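Local structure of beta-n-acetylhexosaminidase (Streptococcus pneumoniae, 4AZI) at residues 91-94 and 95-98. The protein hydrolyses terminal non-reducing beta-linked N-acetylhexosamine units, probably of glycans, as a family 20 glycoside hydrolase catalytic module. The protein carries 2 engineered substitutions. Numbering follows the deposited sequence.
Sequences ALTQ and AEVT. With EDO (1,2-ethanediol), chain E.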
# COMPACT_ATOMS: atom_id res chain seq x y z
N ALA A 91 -5.67 -15.36 7.59
CA ALA A 91 -6.33 -14.32 6.80
C ALA A 91 -7.27 -13.48 7.65
O ALA A 91 -7.91 -13.98 8.58
CB ALA A 91 -7.09 -14.93 5.63
N LEU A 92 -7.32 -12.19 7.33
CA LEU A 92 -8.31 -11.30 7.88
C LEU A 92 -9.68 -11.62 7.26
O LEU A 92 -9.75 -12.05 6.10
CB LEU A 92 -7.92 -9.84 7.61
CG LEU A 92 -6.67 -9.28 8.31
CD1 LEU A 92 -6.36 -7.87 7.82
CD2 LEU A 92 -6.82 -9.29 9.82
N THR A 93 -10.74 -11.43 8.05
CA THR A 93 -12.11 -11.63 7.58
C THR A 93 -12.68 -10.31 7.07
O THR A 93 -12.09 -9.25 7.27
CB THR A 93 -13.04 -12.12 8.71
OG1 THR A 93 -13.18 -11.08 9.68
CG2 THR A 93 -12.51 -13.40 9.36
N GLN A 94 -13.84 -10.39 6.42
CA GLN A 94 -14.51 -9.21 5.88
C GLN A 94 -14.88 -8.26 7.02
O GLN A 94 -14.66 -7.06 6.91
CB GLN A 94 -15.76 -9.60 5.07
CG GLN A 94 -16.58 -8.39 4.62
CD GLN A 94 -17.46 -8.66 3.42
OE1 GLN A 94 -17.28 -9.65 2.71
NE2 GLN A 94 -18.43 -7.78 3.19
N ALA A 95 -15.41 -8.83 8.10
CA ALA A 95 -15.78 -8.08 9.29
C ALA A 95 -14.61 -7.31 9.90
O ALA A 95 -14.78 -6.19 10.39
CB ALA A 95 -16.41 -9.01 10.32
N GLU A 96 -13.43 -7.92 9.88
CA GLU A 96 -12.24 -7.28 10.43
C GLU A 96 -11.72 -6.10 9.58
O GLU A 96 -11.40 -5.04 10.13
CB GLU A 96 -11.13 -8.31 10.68
CG GLU A 96 -11.43 -9.30 11.79
CD GLU A 96 -10.37 -10.38 11.92
OE1 GLU A 96 -9.88 -10.87 10.88
OE2 GLU A 96 -10.02 -10.74 13.06
N VAL A 97 -11.64 -6.28 8.26
CA VAL A 97 -11.21 -5.18 7.39
C VAL A 97 -12.25 -4.04 7.41
O VAL A 97 -11.88 -2.87 7.40
CB VAL A 97 -10.89 -5.66 5.95
CG1 VAL A 97 -10.69 -4.48 5.00
CG2 VAL A 97 -9.65 -6.54 5.94
N THR A 98 -13.53 -4.39 7.45
CA THR A 98 -14.61 -3.39 7.54
C THR A 98 -14.41 -2.53 8.80
O THR A 98 -14.46 -1.29 8.72
CB THR A 98 -16.02 -4.03 7.51
OG1 THR A 98 -16.14 -4.86 6.35
CG2 THR A 98 -17.12 -2.98 7.49
C1 EDO E . -19.55 -6.28 0.68
O1 EDO E . -20.01 -7.60 0.97
C2 EDO E . -20.31 -5.30 1.56
O2 EDO E . -19.37 -4.43 2.20
O HOH W 1 -8.35 -12.93 11.15
O HOH W 2 -18.88 -5.53 5.05
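The E96 side chain lies obliquely across T93, with E96 CG 3.3 Å from T93 OG1. With chi1 at -68° the chain leaves beside the backbone N and then runs extended. This carries E96 OE1 to within 3.0 Å of T93 N; the N-H points nearly straight at it and meets the anti side of the carboxylate, somewhat out of its plane. The same oxygen also accepts a hydrogen bond from a water that donates to A91 O, and it rests against CD2 of L92. In return T93 places OG1 between its backbone N and carbonyl carbon (chi1 67°), where T93 OG1 accepts from E96 N at 3.2 Å. This reciprocal pair is a capping box, with T93 as the N-cap of helix 94-106, which follows the loop after helix 69-83 and precedes strand 110-117 of the TIM barrel. Helical bonding begins at once, V97 N donating to T93 O. On the buried flank CD1 of L92 meets CG2 of V97 at 4.0 Å, the two side chains crossing at about a right angle; L27 of helix 24-37 touches L92, while F169 and F170 of helix 153-170 cover V97. One residue on, Q94 O accepts both T98 N and T98 OG1, the latter at 2.7 Å, with the hydroxyl approaching from above the carbonyl plane. The extended Q94 side chain reaches past T98, and a water accepts from Q94 NE2 and donates to T98 OG1. Q94 NE2 also donates to O1 of an ethanediol, probably from the crystallisation liquor, at 2.7 Å, whereas Q94 OE1 accepts from the backbone N of D56.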